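Conserved hypothetical protein (Methanosarcina mazei, PDB 2NR4) binds flavin mononucleotide and is probably a dimeric flavoprotein of the FMN-binding split-barrel kind, though its biological reaction remains unknown. Local coordinates at residues E32-T37 and I85-S90; A77-Y82 and F110-E115; I117-F122 and G144-N149. All blocks are in the same frame, centred on the assembly; numbering follows the deposited sequence.

Contact 1. Residues E32-T37 and I85-S90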
loop_
_atom_site.group_PDB
_atom_site.type_symbol
_atom_site.label_atom_id
_atom_site.label_comp_id
_atom_site.label_asym_id
_atom_site.label_seq_id
_atom_site.Cartn_x
_atom_site.Cartn_y
_atom_site.Cartn_z
ATOM N N GLU A 32 2.359 7.558 -4.686
ATOM C CA GLU A 32 3.235 8.177 -3.672
ATOM C C GLU A 32 4.607 7.545 -3.775
ATOM O O GLU A 32 4.825 6.367 -3.383
ATOM C CB GLU A 32 2.663 8.014 -2.256
ATOM C CG GLU A 32 1.177 8.477 -2.117
ATOM C CD GLU A 32 0.982 9.986 -2.204
ATOM O OE1 GLU A 32 2.002 10.752 -2.265
ATOM O OE2 GLU A 32 -0.210 10.427 -2.226
ATOM N N ILE A 33 5.542 8.347 -4.291
ATOM C CA ILE A 33 6.900 7.866 -4.533
ATOM C C ILE A 33 7.902 8.772 -3.809
ATOM O O ILE A 33 7.530 9.765 -3.218
ATOM C CB ILE A 33 7.189 7.777 -6.041
ATOM C CG1 ILE A 33 6.810 9.071 -6.793
ATOM C CG2 ILE A 33 6.425 6.531 -6.643
ATOM C CD1 ILE A 33 7.796 10.217 -6.665
ATOM N N ILE A 34 9.175 8.428 -3.861
ATOM C CA ILE A 34 10.156 9.403 -3.395
ATOM C C ILE A 34 10.824 9.991 -4.637
ATOM O O ILE A 34 11.365 9.275 -5.459
ATOM C CB ILE A 34 11.162 8.719 -2.480
ATOM C CG1 ILE A 34 10.414 8.279 -1.196
ATOM C CG2 ILE A 34 12.371 9.678 -2.201
ATOM C CD1 ILE A 34 11.170 7.302 -0.390
ATOM N N ALA A 35 10.799 11.298 -4.754
ATOM C CA ALA A 35 11.346 11.947 -5.942
ATOM C C ALA A 35 12.805 12.272 -5.678
ATOM O O ALA A 35 13.097 12.887 -4.654
ATOM C CB ALA A 35 10.606 13.211 -6.185
ATOM N N SER A 36 13.696 11.891 -6.601
ATOM C CA SER A 36 15.126 12.314 -6.475
ATOM C C SER A 36 15.371 13.460 -7.455
ATOM O O SER A 36 14.897 13.428 -8.595
ATOM C CB SER A 36 16.106 11.162 -6.751
ATOM O OG SER A 36 15.785 10.442 -7.932
ATOM N N THR A 37 16.133 14.462 -7.028
ATOM C CA THR A 37 16.403 15.615 -7.895
ATOM C C THR A 37 17.847 16.050 -7.573
ATOM O O THR A 37 18.420 15.578 -6.594
ATOM C CB THR A 37 15.490 16.816 -7.571
ATOM O OG1 THR A 37 15.489 17.121 -6.152
ATOM C CG2 THR A 37 14.028 16.657 -8.114
ATOM N N ILE A 85 10.781 3.418 6.600
ATOM C CA ILE A 85 11.967 4.149 7.119
ATOM C C ILE A 85 12.505 5.178 6.116
ATOM O O ILE A 85 12.708 6.345 6.443
ATOM C CB ILE A 85 13.076 3.198 7.630
ATOM C CG1 ILE A 85 12.591 2.444 8.893
ATOM C CG2 ILE A 85 14.342 4.037 7.984
ATOM C CD1 ILE A 85 13.498 1.263 9.308
ATOM N N LEU A 86 12.701 4.748 4.872
ATOM C CA LEU A 86 13.166 5.666 3.810
ATOM C C LEU A 86 12.184 6.791 3.517
ATOM O O LEU A 86 12.574 7.963 3.331
ATOM C CB LEU A 86 13.532 4.858 2.571
ATOM C CG LEU A 86 14.580 5.266 1.542
ATOM C CD1 LEU A 86 15.875 5.839 2.203
ATOM C CD2 LEU A 86 14.888 4.034 0.731
ATOM N N PHE A 87 10.883 6.494 3.515
ATOM C CA PHE A 87 9.917 7.567 3.440
ATOM C C PHE A 87 10.055 8.649 4.489
ATOM O O PHE A 87 9.933 9.842 4.209
ATOM C CB PHE A 87 8.462 7.020 3.527
ATOM C CG PHE A 87 7.773 6.967 2.227
ATOM C CD1 PHE A 87 7.109 8.084 1.742
ATOM C CD2 PHE A 87 7.790 5.807 1.471
ATOM C CE1 PHE A 87 6.477 8.038 0.537
ATOM C CE2 PHE A 87 7.158 5.773 0.266
ATOM C CZ PHE A 87 6.515 6.906 -0.195
ATOM N N VAL A 88 10.218 8.233 5.741
ATOM C CA VAL A 88 10.231 9.184 6.816
ATOM C C VAL A 88 11.577 9.906 6.779
ATOM O O VAL A 88 11.619 11.105 6.922
ATOM C CB VAL A 88 9.984 8.508 8.177
ATOM C CG1 VAL A 88 10.203 9.482 9.324
ATOM C CG2 VAL A 88 8.530 7.948 8.249
ATOM N N ARG A 89 12.653 9.175 6.553
ATOM C CA ARG A 89 13.979 9.820 6.458
ATOM C C ARG A 89 14.023 10.839 5.329
ATOM O O ARG A 89 14.574 11.930 5.501
ATOM C CB ARG A 89 15.061 8.771 6.242
ATOM C CG ARG A 89 15.318 7.904 7.490
ATOM C CD ARG A 89 16.558 7.051 7.345
ATOM N NE ARG A 89 17.700 7.871 6.929
ATOM C CZ ARG A 89 18.456 7.654 5.856
ATOM N NH1 ARG A 89 18.248 6.612 5.050
ATOM N NH2 ARG A 89 19.451 8.511 5.592
ATOM N N SER A 90 13.457 10.500 4.166
ATOM C CA SER A 90 13.484 11.478 3.069
ATOM C C SER A 90 12.572 12.676 3.342
ATOM O O SER A 90 12.724 13.746 2.756
ATOM C CB SER A 90 13.143 10.825 1.739
ATOM O OG SER A 90 11.797 10.429 1.754
#
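Ile34 lies over the ring of Phe87, and this apolar overlap carries the join between strand 32-37 and helix 85-90. Ile34 CG1 sits almost on the ring normal, 6° off it and 4.2 Å from the centroid of the Phe87 ring, a CH-pi contact with the middle of the face. From there Ile34 CD1 runs on past the ring to the helix backbone and comes within 4.4 Å of Leu86 CG. The isoleucine reaches the helix because CG1 stands anti to its own carbonyl carbon (chi1 -67°) and chi2 is extended, which stretches the branch away from the strand.

Among the polar groups, Ser90 turns its OG back toward its own helix backbone, near Leu86 O and Phe87 O, and Ile34 CD1 rests on Ser90 OG at 3.8 Å. At the rim of the Phe87 ring, Glu32 O lies in the ring plane, 3.6 Å from Phe87 CZ, so a carbonyl meets the electron-poor edge. Cutting Ile34 back to alanine removes CG1 and CD1 and is likely to strip the Phe87 face of its aliphatic partner and open a gap before Leu86 and Ser90.

All the touching residues are buried. The strand axis and helix axis approach to 9.6 Å at an angle of 51°, a helix packed on the wall of a barrel. Glu32 touches the bound FMN and Ser90 packs on Pro46, another FMN-binding residue, which places the contact beside the flavin pocket of an FMN-binding split barrel.

Contact 2. Residues A77-Y82 and F110-E115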
loop_
_atom_site.group_PDB
_atom_site.type_symbol
_atom_site.label_atom_id
_atom_site.label_comp_id
_atom_site.label_asym_id
_atom_site.label_seq_id
_atom_site.Cartn_x
_atom_site.Cartn_y
_atom_site.Cartn_z
ATOM N N ALA A 77 13.308 12.332 -10.851
ATOM C CA ALA A 77 13.088 10.900 -11.043
ATOM C C ALA A 77 12.121 10.380 -9.964
ATOM O O ALA A 77 12.227 10.765 -8.807
ATOM C CB ALA A 77 14.395 10.152 -10.934
ATOM N N SER A 78 11.158 9.555 -10.366
ATOM C CA SER A 78 10.406 8.797 -9.392
ATOM C C SER A 78 11.236 7.632 -8.869
ATOM O O SER A 78 11.990 6.990 -9.620
ATOM C CB SER A 78 9.131 8.239 -10.070
ATOM O OG SER A 78 9.451 7.431 -11.200
ATOM N N ASN A 79 11.060 7.307 -7.599
ATOM C CA ASN A 79 11.609 6.100 -6.968
ATOM C C ASN A 79 10.520 5.396 -6.154
ATOM O O ASN A 79 10.029 5.956 -5.154
ATOM C CB ASN A 79 12.736 6.446 -5.996
ATOM C CG ASN A 79 13.900 7.147 -6.710
ATOM O OD1 ASN A 79 14.819 6.484 -7.197
ATOM N ND2 ASN A 79 13.816 8.471 -6.844
ATOM N N VAL A 80 10.197 4.179 -6.559
ATOM C CA VAL A 80 9.203 3.370 -5.814
ATOM C C VAL A 80 9.886 2.748 -4.617
ATOM O O VAL A 80 10.907 2.056 -4.762
ATOM C CB VAL A 80 8.519 2.268 -6.692
ATOM C CG1 VAL A 80 7.630 1.374 -5.795
ATOM C CG2 VAL A 80 7.717 2.916 -7.841
ATOM N N VAL A 81 9.343 3.026 -3.444
ATOM C CA VAL A 81 9.924 2.598 -2.179
ATOM C C VAL A 81 8.795 1.970 -1.331
ATOM O O VAL A 81 7.737 2.586 -1.148
ATOM C CB VAL A 81 10.564 3.846 -1.506
ATOM C CG1 VAL A 81 10.728 3.672 0.031
ATOM C CG2 VAL A 81 11.872 4.289 -2.264
ATOM N N TYR A 82 9.029 0.761 -0.814
ATOM C CA TYR A 82 8.072 0.096 0.098
ATOM C C TYR A 82 8.551 0.173 1.551
ATOM O O TYR A 82 7.846 -0.237 2.449
ATOM C CB TYR A 82 7.898 -1.393 -0.259
ATOM C CG TYR A 82 7.402 -1.654 -1.662
ATOM C CD1 TYR A 82 6.472 -0.829 -2.256
ATOM C CD2 TYR A 82 7.838 -2.767 -2.366
ATOM C CE1 TYR A 82 5.995 -1.088 -3.547
ATOM C CE2 TYR A 82 7.383 -3.023 -3.648
ATOM C CZ TYR A 82 6.468 -2.179 -4.232
ATOM O OH TYR A 82 6.028 -2.426 -5.512
ATOM N N PHE A 110 21.954 11.184 -13.801
ATOM C CA PHE A 110 20.973 11.743 -12.854
ATOM C C PHE A 110 20.786 10.798 -11.642
ATOM O O PHE A 110 20.759 9.585 -11.808
ATOM C CB PHE A 110 19.649 12.028 -13.598
ATOM C CG PHE A 110 18.733 12.961 -12.855
ATOM C CD1 PHE A 110 18.977 14.336 -12.845
ATOM C CD2 PHE A 110 17.676 12.449 -12.108
ATOM C CE1 PHE A 110 18.175 15.196 -12.142
ATOM C CE2 PHE A 110 16.866 13.302 -11.384
ATOM C CZ PHE A 110 17.097 14.659 -11.402
ATOM N N PRO A 111 20.668 11.348 -10.423
ATOM C CA PRO A 111 20.603 10.520 -9.232
ATOM C C PRO A 111 19.231 9.816 -9.058
ATOM O O PRO A 111 18.181 10.473 -9.185
ATOM C CB PRO A 111 20.756 11.539 -8.113
ATOM C CG PRO A 111 20.202 12.795 -8.657
ATOM C CD PRO A 111 20.619 12.782 -10.089
ATOM N N VAL A 112 19.275 8.523 -8.768
ATOM C CA VAL A 112 18.077 7.764 -8.302
ATOM C C VAL A 112 18.477 7.073 -7.006
ATOM O O VAL A 112 19.673 6.995 -6.707
ATOM C CB VAL A 112 17.572 6.776 -9.365
ATOM C CG1 VAL A 112 17.105 7.518 -10.632
ATOM C CG2 VAL A 112 18.619 5.691 -9.708
ATOM N N LEU A 113 17.509 6.605 -6.218
ATOM C CA LEU A 113 17.839 5.878 -4.994
ATOM C C LEU A 113 18.355 4.474 -5.279
ATOM O O LEU A 113 17.781 3.749 -6.085
ATOM C CB LEU A 113 16.643 5.800 -4.049
ATOM C CG LEU A 113 16.133 7.166 -3.576
ATOM C CD1 LEU A 113 14.874 6.965 -2.701
ATOM C CD2 LEU A 113 17.198 7.884 -2.776
ATOM N N LYS A 114 19.428 4.093 -4.590
ATOM C CA LYS A 114 19.969 2.737 -4.725
ATOM C C LYS A 114 18.967 1.692 -4.245
ATOM O O LYS A 114 18.950 0.574 -4.769
ATOM C CB LYS A 114 21.242 2.599 -3.921
ATOM C CG LYS A 114 22.407 3.325 -4.570
ATOM C CD LYS A 114 23.604 3.346 -3.614
ATOM C CE LYS A 114 24.293 2.026 -3.597
ATOM N NZ LYS A 114 25.764 2.346 -3.500
ATOM N N GLU A 115 18.154 2.084 -3.267
ATOM C CA GLU A 115 17.144 1.209 -2.683
ATOM C C GLU A 115 15.775 1.320 -3.385
ATOM O O GLU A 115 14.803 0.723 -2.933
ATOM C CB GLU A 115 17.011 1.478 -1.188
ATOM C CG GLU A 115 18.238 1.048 -0.344
ATOM C CD GLU A 115 18.683 -0.406 -0.566
ATOM O OE1 GLU A 115 17.824 -1.317 -0.709
ATOM O OE2 GLU A 115 19.913 -0.649 -0.582
#
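Asn79 swings its amide across the side chains of Val112 and Leu113, crossing each at about a right angle, and its OD1 takes the backbone N-H of Leu113. The bond from Leu113 N to Asn79 OD1 is 2.9 Å long and fairly straight, 161° at the hydrogen, but the donor comes from above the carbonyl plane, 50° out of it. With CG anti to the carbonyl carbon of Asn79 (chi1 -61°), the amide leaves strand 75-79 on the side of strand 110-113. The other end of the amide is also used: ND2 bonds to Ile34 O and Ser36 OG of strand 29-37. Partners at both ends fix which way round the buried group sits, and one side chain thus ties together three pieces of backbone.

Apolar groups fill in around this polar link. On the same side of the amide as the donor N, Leu113 CD1 reaches Asn79 CB and also meets Val81 CG2 at 4.0 Å, the valine and leucine side chains again crossing at about a right angle. At the other end the methyl of Ala77 meets both Val112 CG1, 3.8 Å from Ala77 CB, and the ring of Phe110, whose CE2 is 4.0 Å from the same methyl. The Phe110 ring carries its own neighbour, Pro111 CD, on one face, and Phe39 meets it in an edge-to-face stack.

The strand axes run nearly parallel, yet stay 7.1 Å from each other, too far for backbone ladder bonds. Strand 75-79 belongs to the six-stranded barrel, whereas 110-113 pairs with 100-103 in a small hairpin: this is a two-stranded antiparallel ribbon packed against a beta-barrel wall, with an asparagine bridging the layers.

Contact 3. Residues I117-F122 and G144-N149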
loop_
_atom_site.group_PDB
_atom_site.type_symbol
_atom_site.label_atom_id
_atom_site.label_comp_id
_atom_site.label_asym_id
_atom_site.label_seq_id
_atom_site.Cartn_x
_atom_site.Cartn_y
_atom_site.Cartn_z
ATOM N N ILE A 117 12.814 0.368 -5.795
ATOM C CA ILE A 117 12.320 -0.822 -6.465
ATOM C C ILE A 117 12.363 -0.623 -7.982
ATOM O O ILE A 117 12.832 -1.480 -8.725
ATOM C CB ILE A 117 10.864 -1.129 -6.000
ATOM C CG1 ILE A 117 10.772 -1.241 -4.450
ATOM C CG2 ILE A 117 10.325 -2.344 -6.723
ATOM C CD1 ILE A 117 11.501 -2.388 -3.869
ATOM N N ALA A 118 11.828 0.508 -8.430
ATOM C CA ALA A 118 11.810 0.916 -9.818
ATOM C C ALA A 118 11.960 2.441 -9.884
ATOM O O ALA A 118 11.416 3.180 -9.013
ATOM C CB ALA A 118 10.479 0.478 -10.471
ATOM N N TRP A 119 12.664 2.933 -10.910
ATOM C CA TRP A 119 12.870 4.395 -11.070
ATOM C C TRP A 119 12.539 4.831 -12.484
ATOM O O TRP A 119 12.651 4.021 -13.441
ATOM C CB TRP A 119 14.307 4.820 -10.638
ATOM C CG TRP A 119 15.388 4.059 -11.341
ATOM C CD1 TRP A 119 16.053 2.951 -10.871
ATOM C CD2 TRP A 119 15.899 4.309 -12.665
ATOM N NE1 TRP A 119 16.971 2.507 -11.836
ATOM C CE2 TRP A 119 16.890 3.324 -12.932
ATOM C CE3 TRP A 119 15.638 5.286 -13.640
ATOM C CZ2 TRP A 119 17.604 3.283 -14.145
ATOM C CZ3 TRP A 119 16.339 5.241 -14.840
ATOM C CH2 TRP A 119 17.298 4.227 -15.086
ATOM N N VAL A 120 12.096 6.074 -12.626
ATOM C CA VAL A 120 11.900 6.683 -13.947
ATOM C C VAL A 120 12.501 8.072 -13.870
ATOM O O VAL A 120 12.146 8.857 -12.979
ATOM C CB VAL A 120 10.399 6.804 -14.349
ATOM C CG1 VAL A 120 10.262 7.387 -15.786
ATOM C CG2 VAL A 120 9.682 5.426 -14.240
ATOM N N VAL A 121 13.411 8.386 -14.786
ATOM C CA VAL A 121 13.894 9.752 -14.904
ATOM C C VAL A 121 12.975 10.535 -15.856
ATOM O O VAL A 121 12.762 10.136 -17.013
ATOM C CB VAL A 121 15.397 9.809 -15.398
ATOM C CG1 VAL A 121 15.843 11.267 -15.441
ATOM C CG2 VAL A 121 16.273 8.994 -14.480
ATOM N N PHE A 122 12.466 11.668 -15.390
ATOM C CA PHE A 122 11.583 12.509 -16.222
ATOM C C PHE A 122 12.179 13.886 -16.487
ATOM O O PHE A 122 12.731 14.503 -15.569
ATOM C CB PHE A 122 10.273 12.792 -15.500
ATOM C CG PHE A 122 9.426 11.571 -15.206
ATOM C CD1 PHE A 122 8.541 11.063 -16.173
ATOM C CD2 PHE A 122 9.428 11.014 -13.924
ATOM C CE1 PHE A 122 7.684 9.979 -15.859
ATOM C CE2 PHE A 122 8.620 9.927 -13.621
ATOM C CZ PHE A 122 7.734 9.416 -14.605
ATOM N N GLY A 144 14.243 2.175 -14.936
ATOM C CA GLY A 144 14.918 0.971 -14.550
ATOM C C GLY A 144 14.201 0.248 -13.452
ATOM O O GLY A 144 13.361 0.820 -12.782
ATOM N N PHE A 145 14.595 -1.004 -13.253
ATOM C CA PHE A 145 14.015 -1.901 -12.285
ATOM C C PHE A 145 15.152 -2.462 -11.448
ATOM O O PHE A 145 16.254 -2.699 -11.965
ATOM C CB PHE A 145 13.311 -3.045 -13.031
ATOM C CG PHE A 145 12.107 -3.568 -12.337
ATOM C CD1 PHE A 145 10.894 -2.898 -12.428
ATOM C CD2 PHE A 145 12.174 -4.744 -11.602
ATOM C CE1 PHE A 145 9.779 -3.386 -11.782
ATOM C CE2 PHE A 145 11.053 -5.250 -10.949
ATOM C CZ PHE A 145 9.856 -4.572 -11.037
ATOM N N ASN A 146 14.917 -2.652 -10.158
ATOM C CA ASN A 146 15.933 -3.248 -9.303
ATOM C C ASN A 146 15.397 -4.533 -8.706
ATOM O O ASN A 146 14.935 -4.566 -7.566
ATOM C CB ASN A 146 16.392 -2.291 -8.191
ATOM C CG ASN A 146 17.250 -1.149 -8.702
ATOM O OD1 ASN A 146 18.022 -1.294 -9.652
ATOM N ND2 ASN A 146 17.130 -0.003 -8.057
ATOM N N GLU A 147 15.443 -5.588 -9.517
ATOM C CA GLU A 147 15.119 -6.954 -9.092
ATOM C C GLU A 147 15.662 -7.294 -7.707
ATOM O O GLU A 147 14.949 -7.847 -6.882
ATOM C CB GLU A 147 15.659 -7.955 -10.124
ATOM C CG GLU A 147 14.958 -7.895 -11.478
ATOM C CD GLU A 147 15.496 -6.815 -12.421
ATOM O OE1 GLU A 147 16.644 -6.329 -12.235
ATOM O OE2 GLU A 147 14.751 -6.458 -13.365
ATOM N N ARG A 148 16.907 -6.920 -7.450
ATOM C CA ARG A 148 17.580 -7.184 -6.176
ATOM C C ARG A 148 16.855 -6.584 -4.954
ATOM O O ARG A 148 17.056 -7.044 -3.835
ATOM C CB ARG A 148 19.043 -6.696 -6.231
ATOM C CG ARG A 148 19.946 -7.414 -7.287
ATOM C CD ARG A 148 21.315 -6.714 -7.480
ATOM N NE ARG A 148 21.927 -7.043 -8.774
ATOM C CZ ARG A 148 23.068 -6.524 -9.238
ATOM N NH1 ARG A 148 23.762 -5.643 -8.519
ATOM N NH2 ARG A 148 23.526 -6.894 -10.430
ATOM N N ASN A 149 16.009 -5.577 -5.177
ATOM C CA ASN A 149 15.323 -4.874 -4.090
ATOM C C ASN A 149 13.902 -5.364 -3.785
ATOM O O ASN A 149 13.268 -4.887 -2.834
ATOM C CB ASN A 149 15.302 -3.374 -4.382
ATOM C CG ASN A 149 16.662 -2.730 -4.193
ATOM O OD1 ASN A 149 17.458 -3.187 -3.370
ATOM N ND2 ASN A 149 16.933 -1.663 -4.942
HETATM O O HOH W 1 18.950 0.548 -11.478
#
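The indole of Trp119 lies against the backbone of Gly144, with Gly144 N 3.3 Å above the ring plane and over its centre, and Gly144 CA making a CH-pi contact 3.8 Å from the centroid of the six-membered ring. At the indole edge, near the plane, come Asn146 ND2 and a water. That water accepts from Trp119 NE1 and donates to Asn146 OD1, 2.8 Å from each, while Asn146 ND2 is held by Ala116 O, so both ends of this amide are engaged. The Phe145 ring has Ile117 O over one face toward its rim, and Ala118 CB comes up obliquely, 3.9 Å from Phe145 CD1.

A chi1 of 55° sets the Trp119 CG between backbone N and carbonyl carbon and folds the indole over the neighbouring strand, where the absence of a side chain lets it lie directly on the Gly144 backbone. The backbone is the hairpin of strands 118-130 and 133-145 in the barrel: Trp119 and Gly144 form an antiparallel hydrogen-bonded pair with two bonds, and Ala118 and Phe145 the adjoining non-hydrogen-bonded pair. One further bond, from Asn146 N to Ile117 O at 2.8 Å and 159°, extends the pairing just past the strands.

Beyond it, Ile117 CD1 reaches the 3-10 turn, 3.2 Å from Asn149 O and 4.0 Å from Asn149 CB. The Asn149 amide bonds through ND2 to Ala116 O and Lys114 O. Ala118 and Phe145 also pack on Leu153 of the second subunit.

In the fold
All three contacts reach the same barrel. Contacts 1 and 2 are fully buried, whereas contact 3, whose centre lies about 14 Å from the centre of the chain, is partly open. Strand 75-79 runs between strands 29-37 and 118-130: Ser36 N probably bonds to Ala77 O, joining contacts 1 and 2, and Ser78 N probably bonds to Val120 O, joining contacts 2 and 3. Contacts 1 and 3 do not touch. The chemistry of the three differs with place: apolar packing of helix on strand beside the flavin in contact 1, a side-chain amide between layers in contact 2, and backbone pairing with a bound water in contact 3. Each also touches the second subunit.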